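Local structure of putative glycoside hydrolase (4ONZ) at residues K111-P116 and H160-D165; N169-N174 and E226-M231; K199-W204 and N291-V296. The protein is a putative glycoside hydrolase of a clan whose members fold as five-bladed beta-propellers; its precise function is not established. All blocks are in the same frame, centred on the assembly; numbering follows the deposited sequence.

Contacts 1 and 3 are buried, whereas contact 2 is a surface contact, about 18 Å and 17 Å from them between centres. Contact 1 joins the short helix ahead of a four-stranded antiparallel blade to its last strand, 158-162, and the chain then runs on into 169-174 of contact 2. Contact 2 connects the loops entering and leaving the blade that includes strand 200-204, and contact 3 packs that strand on the following blade. Phe-164 meets Trp-204, and Met-231 touches Tyr-294, so the three sites adjoin. Their chemistry differs: a water-bridged amide in contact 1, a charged guanidinium gripping a carbonyl in contact 2, aromatic packing with one hydroxyl bond in contact 3.

Contact 1: K111-P116 and H160-D165; sequences KDQDWP and HGLAFD
Gln-113, on the short helix 111-114, lays its carboxamide against Gly-161 and Leu-162 at the end of strand 158-162, and this one side chain makes the whole contact from its side. The van der Waals contacts come first. The Gln-113 chain leaves with CG beside the backbone N (chi1 -65°) and runs on extended, which carries CD to 3.8 Å from Leu-162 CG. Leu-162 presents its CD2 branch, 3.7 Å from Gln-113 OE1, while CD1 goes to the carbonyl of Asn-173. At Gly-161 no side chain intervenes, and Gln-113 OE1 comes within 3.4 Å of Gly-161 CA. The backbone of Gly-161 (phi 96°, psi -162°) is one in which a CB would press on the carbonyl of His-160.

The polar part is indirect. No hydrogen bond joins the two segments; instead one water accepts from Leu-162 N at 3.0 Å and, weakly, from Gln-113 NE2 at 3.2 Å. Its bond to Leu-162 N supplies a partner for a backbone amide on an outermost strand of the antiparallel sheet. The two segments also share Arg-145 of the neighbouring strand 144-151, which both Gln-113 and Leu-162 touch, and Asp-114 OD2 forms a salt bridge with Lys-159.

Amide, methyl and water together tie the helix ahead of the blade's first strand to its last strand. With packing contacts and a water bridge whose NE2 leg is weak, the chemistry suggests a fit that owes more to shape than to direct polar bonds.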
loop_
_atom_site.group_PDB
_atom_site.type_symbol
_atom_site.label_atom_id
_atom_site.label_comp_id
_atom_site.label_asym_id
_atom_site.label_seq_id
_atom_site.Cartn_x
_atom_site.Cartn_y
_atom_site.Cartn_z
ATOM N N LYS A 111 -5.418 7.757 -20.476
ATOM C CA LYS A 111 -4.060 7.805 -21.006
ATOM C C LYS A 111 -3.297 9.011 -20.474
ATOM O O LYS A 111 -2.090 8.949 -20.277
ATOM C CB LYS A 111 -4.071 7.823 -22.545
ATOM C CG LYS A 111 -4.778 6.637 -23.179
ATOM C CD LYS A 111 -4.542 6.597 -24.677
ATOM C CE LYS A 111 -5.426 5.586 -25.364
ATOM N NZ LYS A 111 -6.835 6.050 -25.431
ATOM N N ASP A 112 -4.007 10.110 -20.244
ATOM C CA ASP A 112 -3.376 11.315 -19.711
ATOM C C ASP A 112 -2.761 11.073 -18.329
ATOM O O ASP A 112 -1.796 11.736 -17.962
ATOM C CB ASP A 112 -4.373 12.490 -19.645
ATOM C CG ASP A 112 -5.597 12.187 -18.788
ATOM O OD1 ASP A 112 -6.180 11.089 -18.935
ATOM O OD2 ASP A 112 -5.980 13.052 -17.970
ATOM N N GLN A 113 -3.310 10.100 -17.599
ATOM C CA GLN A 113 -2.905 9.785 -16.221
ATOM C C GLN A 113 -1.808 8.739 -16.079
ATOM O O GLN A 113 -0.926 8.902 -15.230
ATOM C CB GLN A 113 -4.145 9.341 -15.433
ATOM C CG GLN A 113 -5.148 10.479 -15.305
ATOM C CD GLN A 113 -6.552 10.052 -14.931
ATOM O OE1 GLN A 113 -6.778 8.990 -14.349
ATOM N NE2 GLN A 113 -7.517 10.901 -15.267
ATOM N N ASP A 114 -1.854 7.679 -16.894
ATOM C CA ASP A 114 -0.902 6.570 -16.759
ATOM C C ASP A 114 -0.039 6.220 -17.983
ATOM O O ASP A 114 0.703 5.244 -17.944
ATOM C CB ASP A 114 -1.611 5.325 -16.211
ATOM C CG ASP A 114 -2.721 4.819 -17.123
ATOM O OD1 ASP A 114 -2.706 5.150 -18.329
ATOM O OD2 ASP A 114 -3.593 4.059 -16.631
ATOM N N TRP A 115 -0.144 6.977 -19.072
ATOM C CA TRP A 115 0.767 6.774 -20.202
ATOM C C TRP A 115 1.923 7.748 -19.996
ATOM O O TRP A 115 1.684 8.932 -19.799
ATOM C CB TRP A 115 0.103 7.047 -21.551
ATOM C CG TRP A 115 -0.774 5.948 -22.067
ATOM C CD1 TRP A 115 -1.639 5.178 -21.352
ATOM C CD2 TRP A 115 -0.941 5.562 -23.443
ATOM N NE1 TRP A 115 -2.301 4.300 -22.188
ATOM C CE2 TRP A 115 -1.882 4.513 -23.473
ATOM C CE3 TRP A 115 -0.359 5.982 -24.647
ATOM C CZ2 TRP A 115 -2.274 3.896 -24.657
ATOM C CZ3 TRP A 115 -0.748 5.369 -25.820
ATOM C CH2 TRP A 115 -1.695 4.331 -25.816
ATOM N N PRO A 116 3.176 7.271 -20.056
ATOM C CA PRO A 116 3.664 5.914 -20.276
ATOM C C PRO A 116 4.165 5.209 -19.012
ATOM O O PRO A 116 4.556 4.026 -19.067
ATOM C CB PRO A 116 4.831 6.143 -21.246
ATOM C CG PRO A 116 5.389 7.469 -20.820
ATOM C CD PRO A 116 4.275 8.249 -20.161
ATOM N N HIS A 160 -11.278 4.415 -12.525
ATOM C CA HIS A 160 -12.268 5.467 -12.304
ATOM C C HIS A 160 -11.650 6.864 -12.299
ATOM O O HIS A 160 -12.346 7.847 -12.079
ATOM C CB HIS A 160 -13.040 5.210 -11.021
ATOM C CG HIS A 160 -13.909 4.004 -11.091
ATOM N ND1 HIS A 160 -15.165 4.025 -11.661
ATOM C CD2 HIS A 160 -13.705 2.735 -10.673
ATOM C CE1 HIS A 160 -15.690 2.816 -11.602
ATOM N NE2 HIS A 160 -14.826 2.017 -11.003
ATOM N N GLY A 161 -10.355 6.946 -12.581
ATOM C CA GLY A 161 -9.661 8.222 -12.668
ATOM C C GLY A 161 -8.959 8.597 -11.380
ATOM O O GLY A 161 -8.723 7.755 -10.526
ATOM N N LEU A 162 -8.628 9.872 -11.238
ATOM C CA LEU A 162 -7.885 10.326 -10.056
ATOM C C LEU A 162 -8.767 10.461 -8.829
ATOM O O LEU A 162 -9.896 10.918 -8.920
ATOM C CB LEU A 162 -7.208 11.667 -10.340
ATOM C CG LEU A 162 -6.270 11.644 -11.541
ATOM C CD1 LEU A 162 -5.644 13.015 -11.716
ATOM C CD2 LEU A 162 -5.206 10.565 -11.375
ATOM N N ALA A 163 -8.229 10.068 -7.677
ATOM C CA ALA A 163 -8.948 10.185 -6.415
ATOM C C ALA A 163 -9.363 11.632 -6.106
ATOM O O ALA A 163 -10.425 11.864 -5.532
ATOM C CB ALA A 163 -8.095 9.639 -5.299
ATOM N N PHE A 164 -8.539 12.603 -6.497
ATOM C CA PHE A 164 -8.822 14.008 -6.200
ATOM C C PHE A 164 -9.199 14.819 -7.430
ATOM O O PHE A 164 -8.978 16.026 -7.465
ATOM C CB PHE A 164 -7.615 14.662 -5.493
ATOM C CG PHE A 164 -7.115 13.895 -4.283
ATOM C CD1 PHE A 164 -8.002 13.270 -3.416
ATOM C CD2 PHE A 164 -5.761 13.861 -3.971
ATOM C CE1 PHE A 164 -7.551 12.582 -2.300
ATOM C CE2 PHE A 164 -5.301 13.177 -2.847
ATOM C CZ PHE A 164 -6.197 12.542 -2.007
ATOM N N ASP A 165 -9.765 14.169 -8.444
ATOM C CA ASP A 165 -10.127 14.888 -9.667
ATOM C C ASP A 165 -11.211 15.936 -9.436
ATOM O O ASP A 165 -11.114 17.062 -9.929
ATOM C CB ASP A 165 -10.637 13.940 -10.755
ATOM C CG ASP A 165 -10.810 14.651 -12.108
ATOM O OD1 ASP A 165 -9.827 15.238 -12.605
ATOM O OD2 ASP A 165 -11.922 14.622 -12.676
HETATM O O HOH W 1 -9.833 11.672 -13.262
#

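Contact 2: N169-N174 and E226-M231; sequences NGRFNN and EKNELM
Arg-171 and Phe-172 reach side by side from the turn 170-173 to the loop 226-231, the first to a backbone carbonyl and the second to a leucine. The tight inner part is apolar. Phe-172 CZ comes to 3.5 Å from Leu-230 CD2, the ring and the leucine running antiparallel and overlapping at their ends; Leu-230 CG lies 3.9 Å from Phe-172 CE1. Both residues also touch Pro-222 of strand 221-222, the last strand of the blade that holds strand 200-204.

Arg-171 is the exposed but firmly bonded rim. Its CG stands anti to the backbone N and its chain runs extended, passing over the centre of the Phe-172 ring with CG 3.8 Å above the plane, on the opposite side from Leu-230 CD2. Further out, NH1 and NH2 both hold Asn-228 O, at 3.0 Å from NH1 and 2.8 Å from NH2. The acceptor lies in the guanidinium plane; the NH2 bond is the straighter (151° against 140°) and lies in the carbonyl plane, whereas NH1 is tilted from it.

The remaining solvent side is looser. Asn-228 ND2 stays 3.5 Å from Arg-171 NH1 without a hydrogen bond, the amide plane turned 61° from the guanidinium. Glu-229 OE2 stays 6.8 Å from Arg-171 NH2; within its own loop Glu-229 OE1 is salt-bridged to Lys-227 NZ at 2.9 Å, and Glu-229 N bonds to Asp-225 OD1.

A forked grip on a single carbonyl oxygen fixes the rotation of the guanidinium, whose face takes Phe-172 CZ near its rim. The chemistry thus implies that two loops flanking one blade are joined by a charged rim beside a small apolar pair.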
loop_
_atom_site.group_PDB
_atom_site.type_symbol
_atom_site.label_atom_id
_atom_site.label_comp_id
_atom_site.label_asym_id
_atom_site.label_seq_id
_atom_site.Cartn_x
_atom_site.Cartn_y
_atom_site.Cartn_z
ATOM N N ASN A 169 -13.402 22.101 -6.978
ATOM C CA ASN A 169 -13.127 22.612 -8.327
ATOM C C ASN A 169 -11.847 22.034 -8.940
ATOM O O ASN A 169 -11.148 22.695 -9.723
ATOM C CB ASN A 169 -13.084 24.148 -8.329
ATOM C CG ASN A 169 -14.460 24.771 -8.214
ATOM O OD1 ASN A 169 -15.367 24.472 -8.993
ATOM N ND2 ASN A 169 -14.607 25.672 -7.273
ATOM N N GLY A 170 -11.557 20.780 -8.597
ATOM C CA GLY A 170 -10.374 20.109 -9.101
ATOM C C GLY A 170 -9.082 20.667 -8.553
ATOM O O GLY A 170 -8.030 20.488 -9.159
ATOM N N ARG A 171 -9.151 21.298 -7.383
ATOM C CA ARG A 171 -7.988 21.933 -6.765
ATOM C C ARG A 171 -6.746 21.041 -6.771
ATOM O O ARG A 171 -5.662 21.496 -7.126
ATOM C CB ARG A 171 -8.311 22.374 -5.335
ATOM C CG ARG A 171 -7.120 22.961 -4.593
ATOM C CD ARG A 171 -7.504 23.568 -3.258
ATOM N NE ARG A 171 -6.330 23.818 -2.432
ATOM C CZ ARG A 171 -6.370 24.207 -1.159
ATOM N NH1 ARG A 171 -7.534 24.426 -0.555
ATOM N NH2 ARG A 171 -5.236 24.378 -0.487
ATOM N N PHE A 172 -6.918 19.768 -6.429
ATOM C CA PHE A 172 -5.785 18.848 -6.357
ATOM C C PHE A 172 -5.699 17.853 -7.498
ATOM O O PHE A 172 -5.054 16.808 -7.350
ATOM C CB PHE A 172 -5.842 18.097 -5.024
ATOM C CG PHE A 172 -5.844 19.002 -3.829
ATOM C CD1 PHE A 172 -4.688 19.679 -3.457
ATOM C CD2 PHE A 172 -6.989 19.164 -3.060
ATOM C CE1 PHE A 172 -4.681 20.511 -2.342
ATOM C CE2 PHE A 172 -6.986 19.983 -1.949
ATOM C CZ PHE A 172 -5.831 20.661 -1.593
ATOM N N ASN A 173 -6.283 18.191 -8.648
ATOM C CA ASN A 173 -6.279 17.267 -9.791
ATOM C C ASN A 173 -4.915 17.142 -10.490
ATOM O O ASN A 173 -4.757 16.299 -11.368
ATOM C CB ASN A 173 -7.428 17.562 -10.781
ATOM C CG ASN A 173 -7.215 18.810 -11.622
ATOM O OD1 ASN A 173 -6.163 19.455 -11.590
ATOM N ND2 ASN A 173 -8.239 19.156 -12.402
ATOM N N ASN A 174 -3.938 17.977 -10.118
ATOM C CA ASN A 174 -2.580 17.810 -10.640
ATOM C C ASN A 174 -1.542 17.826 -9.514
ATOM O O ASN A 174 -0.346 18.083 -9.739
ATOM C CB ASN A 174 -2.229 18.799 -11.764
ATOM C CG ASN A 174 -1.161 18.248 -12.700
ATOM O OD1 ASN A 174 -1.100 17.036 -12.936
ATOM N ND2 ASN A 174 -0.335 19.130 -13.263
ATOM N N GLU A 226 -7.748 24.960 9.119
ATOM C CA GLU A 226 -8.253 26.345 9.226
ATOM C C GLU A 226 -7.587 27.342 8.251
ATOM O O GLU A 226 -8.161 28.400 7.946
ATOM C CB GLU A 226 -8.110 26.860 10.669
ATOM C CG GLU A 226 -6.673 27.108 11.130
ATOM C CD GLU A 226 -5.808 25.854 11.192
ATOM O OE1 GLU A 226 -6.349 24.745 11.417
ATOM O OE2 GLU A 226 -4.575 25.976 11.034
ATOM N N LYS A 227 -6.366 27.026 7.817
ATOM C CA LYS A 227 -5.643 27.846 6.850
ATOM C C LYS A 227 -6.006 27.445 5.413
ATOM O O LYS A 227 -5.420 27.952 4.456
ATOM C CB LYS A 227 -4.129 27.711 7.044
ATOM C CG LYS A 227 -3.591 28.205 8.379
ATOM C CD LYS A 227 -2.081 28.017 8.430
ATOM C CE LYS A 227 -1.408 28.776 7.296
ATOM N NZ LYS A 227 0.026 28.416 7.068
ATOM N N ASN A 228 -6.964 26.529 5.261
ATOM C CA ASN A 228 -7.390 26.044 3.946
ATOM C C ASN A 228 -6.262 25.254 3.261
ATOM O O ASN A 228 -6.203 25.159 2.027
ATOM C CB ASN A 228 -7.855 27.218 3.070
ATOM C CG ASN A 228 -8.716 26.785 1.902
ATOM O OD1 ASN A 228 -9.499 25.850 2.018
ATOM N ND2 ASN A 228 -8.598 27.495 0.767
ATOM N N GLU A 229 -5.370 24.689 4.073
ATOM C CA GLU A 229 -4.252 23.889 3.580
ATOM C C GLU A 229 -4.467 22.425 3.936
ATOM O O GLU A 229 -5.211 22.115 4.855
ATOM C CB GLU A 229 -2.942 24.357 4.220
ATOM C CG GLU A 229 -2.507 25.752 3.793
ATOM C CD GLU A 229 -1.194 26.172 4.419
ATOM O OE1 GLU A 229 -1.100 26.161 5.658
ATOM O OE2 GLU A 229 -0.260 26.541 3.675
ATOM N N LEU A 230 -3.795 21.529 3.215
ATOM C CA LEU A 230 -3.872 20.098 3.529
ATOM C C LEU A 230 -3.458 19.902 4.978
ATOM O O LEU A 230 -2.387 20.366 5.390
ATOM C CB LEU A 230 -2.942 19.300 2.621
ATOM C CG LEU A 230 -3.291 19.306 1.137
ATOM C CD1 LEU A 230 -2.144 18.740 0.309
ATOM C CD2 LEU A 230 -4.582 18.531 0.920
HETATM N N MSE A 231 -4.290 19.204 5.745
HETATM C CA MSE A 231 -4.011 18.970 7.151
HETATM C C MSE A 231 -3.107 17.782 7.352
HETATM O O MSE A 231 -3.473 16.652 7.018
HETATM C CB MSE A 231 -5.318 18.697 7.886
HETATM C CG MSE A 231 -5.023 18.491 9.367
HETATM SE SE MSE A 231 -6.695 18.256 10.362
HETATM C CE MSE A 231 -7.057 16.427 9.769
#

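Contact 3: K199-W204 and N291-V296; sequences KYFMYW and NDPYKV
Strand 200-204 faces a type I turn, Asp-292 to Lys-295, with Phe-201 and Pro-293 nearest at 9.0 Å between their CA atoms. The turn is closed by Lys-295 N to Asp-292 O, and Asp-292 OD1 accepts from Tyr-294 N in an Asx turn. Pro-293 turns toward the strand and meets its side chains: its CB lies 4.2 Å from the centroid of the Phe-201 ring, 30° off the normal, an off-centre CH-pi contact, while CG touches Phe-201 CE2 at 3.6 Å. Tyr-294 CE1 reaches the same CE2 at the ring's edge, in plane, the two rings inclined by 50°. Tyr-203 comes in roughly perpendicular to the proline, and its OH donates to Pro-293 O at 2.7 Å, in the carbonyl plane and on a lone pair. With CG beside the backbone N (chi1 -63°), its ring takes Phe-201 CE1 over one face near the rim, 3.4 Å above the plane. A buried hydroxyl and a turn carbonyl thus satisfy each other among hydrophobic groups. Ile-259 of strand 258-266 touches both Tyr-203 and Pro-293. This is packing between adjacent blades, consistent with a five-bladed beta-propeller: a strand of one blade against the turn joining the last two strands of the next.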
loop_
_atom_site.group_PDB
_atom_site.type_symbol
_atom_site.label_atom_id
_atom_site.label_comp_id
_atom_site.label_asym_id
_atom_site.label_seq_id
_atom_site.Cartn_x
_atom_site.Cartn_y
_atom_site.Cartn_z
ATOM N N LYS A 199 -19.216 8.475 6.469
ATOM C CA LYS A 199 -18.464 8.593 5.223
ATOM C C LYS A 199 -17.264 7.648 5.200
ATOM O O LYS A 199 -16.753 7.239 6.245
ATOM C CB LYS A 199 -17.988 10.033 5.017
ATOM C CG LYS A 199 -19.105 11.064 4.969
ATOM C CD LYS A 199 -18.567 12.443 4.617
ATOM C CE LYS A 199 -19.681 13.471 4.552
ATOM N NZ LYS A 199 -20.277 13.765 5.882
ATOM N N TYR A 200 -16.821 7.300 3.995
ATOM C CA TYR A 200 -15.650 6.451 3.858
ATOM C C TYR A 200 -14.436 7.304 4.198
ATOM O O TYR A 200 -14.463 8.531 4.073
ATOM C CB TYR A 200 -15.542 5.860 2.460
ATOM C CG TYR A 200 -16.649 4.887 2.133
ATOM C CD1 TYR A 200 -16.697 3.634 2.742
ATOM C CD2 TYR A 200 -17.626 5.199 1.190
ATOM C CE1 TYR A 200 -17.700 2.731 2.444
ATOM C CE2 TYR A 200 -18.633 4.297 0.883
ATOM C CZ TYR A 200 -18.665 3.071 1.506
ATOM O OH TYR A 200 -19.655 2.172 1.211
ATOM N N PHE A 201 -13.369 6.651 4.630
ATOM C CA PHE A 201 -12.206 7.355 5.123
ATOM C C PHE A 201 -10.884 6.734 4.703
ATOM O O PHE A 201 -10.775 5.524 4.575
ATOM C CB PHE A 201 -12.283 7.357 6.655
ATOM C CG PHE A 201 -11.215 8.174 7.312
ATOM C CD1 PHE A 201 -9.951 7.645 7.517
ATOM C CD2 PHE A 201 -11.469 9.474 7.712
ATOM C CE1 PHE A 201 -8.960 8.405 8.104
ATOM C CE2 PHE A 201 -10.482 10.236 8.297
ATOM C CZ PHE A 201 -9.227 9.700 8.498
HETATM N N MSE A 202 -9.875 7.572 4.488
HETATM C CA MSE A 202 -8.536 7.057 4.210
HETATM C C MSE A 202 -7.475 7.996 4.668
HETATM O O MSE A 202 -7.688 9.202 4.734
HETATM C CB MSE A 202 -8.293 6.739 2.729
HETATM C CG MSE A 202 -8.119 7.949 1.818
HETATM SE SE MSE A 202 -7.611 7.362 0.018
HETATM C CE MSE A 202 -7.366 9.104 -0.833
ATOM N N TYR A 203 -6.349 7.426 5.075
ATOM C CA TYR A 203 -5.140 8.199 5.295
ATOM C C TYR A 203 -4.451 8.124 3.950
ATOM O O TYR A 203 -4.716 7.205 3.177
ATOM C CB TYR A 203 -4.258 7.593 6.382
ATOM C CG TYR A 203 -4.954 7.592 7.714
ATOM C CD1 TYR A 203 -5.102 8.773 8.433
ATOM C CD2 TYR A 203 -5.515 6.431 8.229
ATOM C CE1 TYR A 203 -5.770 8.789 9.640
ATOM C CE2 TYR A 203 -6.184 6.442 9.439
ATOM C CZ TYR A 203 -6.306 7.624 10.144
ATOM O OH TYR A 203 -6.978 7.638 11.354
ATOM N N TRP A 204 -3.599 9.097 3.647
ATOM C CA TRP A 204 -2.845 9.074 2.420
ATOM C C TRP A 204 -1.616 9.977 2.529
ATOM O O TRP A 204 -1.583 10.897 3.360
ATOM C CB TRP A 204 -3.724 9.502 1.231
ATOM C CG TRP A 204 -4.160 10.958 1.261
ATOM C CD1 TRP A 204 -5.290 11.467 1.861
ATOM C CD2 TRP A 204 -3.485 12.071 0.671
ATOM N NE1 TRP A 204 -5.352 12.829 1.665
ATOM C CE2 TRP A 204 -4.256 13.224 0.944
ATOM C CE3 TRP A 204 -2.300 12.212 -0.070
ATOM C CZ2 TRP A 204 -3.876 14.492 0.527
ATOM C CZ3 TRP A 204 -1.920 13.484 -0.484
ATOM C CH2 TRP A 204 -2.706 14.609 -0.181
ATOM N N ASN A 291 -12.692 7.460 17.645
ATOM C CA ASN A 291 -13.794 8.416 17.489
ATOM C C ASN A 291 -13.361 9.653 16.688
ATOM O O ASN A 291 -14.177 10.248 15.979
ATOM C CB ASN A 291 -14.345 8.819 18.861
ATOM C CG ASN A 291 -14.814 7.618 19.678
ATOM O OD1 ASN A 291 -14.500 7.494 20.866
ATOM N ND2 ASN A 291 -15.542 6.714 19.036
ATOM N N ASP A 292 -12.083 10.022 16.797
ATOM C CA ASP A 292 -11.511 11.165 16.070
ATOM C C ASP A 292 -10.264 10.683 15.314
ATOM O O ASP A 292 -9.156 10.735 15.857
ATOM C CB ASP A 292 -11.162 12.306 17.038
ATOM C CG ASP A 292 -10.697 13.573 16.319
ATOM O OD1 ASP A 292 -10.446 13.527 15.096
ATOM O OD2 ASP A 292 -10.586 14.626 16.977
ATOM N N PRO A 293 -10.428 10.258 14.041
ATOM C CA PRO A 293 -9.312 9.664 13.303
ATOM C C PRO A 293 -8.158 10.601 12.938
ATOM O O PRO A 293 -7.170 10.138 12.382
ATOM C CB PRO A 293 -9.982 9.100 12.042
ATOM C CG PRO A 293 -11.175 9.956 11.837
ATOM C CD PRO A 293 -11.609 10.464 13.184
ATOM N N TYR A 294 -8.276 11.889 13.258
ATOM C CA TYR A 294 -7.211 12.855 13.010
ATOM C C TYR A 294 -6.343 13.015 14.257
ATOM O O TYR A 294 -5.267 13.622 14.208
ATOM C CB TYR A 294 -7.804 14.216 12.638
ATOM C CG TYR A 294 -8.879 14.137 11.589
ATOM C CD1 TYR A 294 -8.596 13.645 10.325
ATOM C CD2 TYR A 294 -10.185 14.550 11.856
ATOM C CE1 TYR A 294 -9.574 13.569 9.351
ATOM C CE2 TYR A 294 -11.175 14.463 10.889
ATOM C CZ TYR A 294 -10.861 13.976 9.634
ATOM O OH TYR A 294 -11.823 13.886 8.654
ATOM N N LYS A 295 -6.811 12.462 15.373
ATOM C CA LYS A 295 -6.141 12.611 16.664
ATOM C C LYS A 295 -5.208 11.442 16.955
ATOM O O LYS A 295 -5.645 10.297 17.104
ATOM C CB LYS A 295 -7.196 12.754 17.767
ATOM C CG LYS A 295 -6.677 12.908 19.187
ATOM C CD LYS A 295 -7.850 12.854 20.158
ATOM C CE LYS A 295 -7.409 12.881 21.611
ATOM N NZ LYS A 295 -6.865 14.204 22.013
ATOM N N VAL A 296 -3.916 11.753 17.039
ATOM C CA VAL A 296 -2.882 10.764 17.315
ATOM C C VAL A 296 -2.851 10.458 18.810
ATOM O O VAL A 296 -2.830 11.376 19.627
ATOM C CB VAL A 296 -1.493 11.283 16.876
ATOM C CG1 VAL A 296 -0.380 10.326 17.302
ATOM C CG2 VAL A 296 -1.474 11.509 15.371
#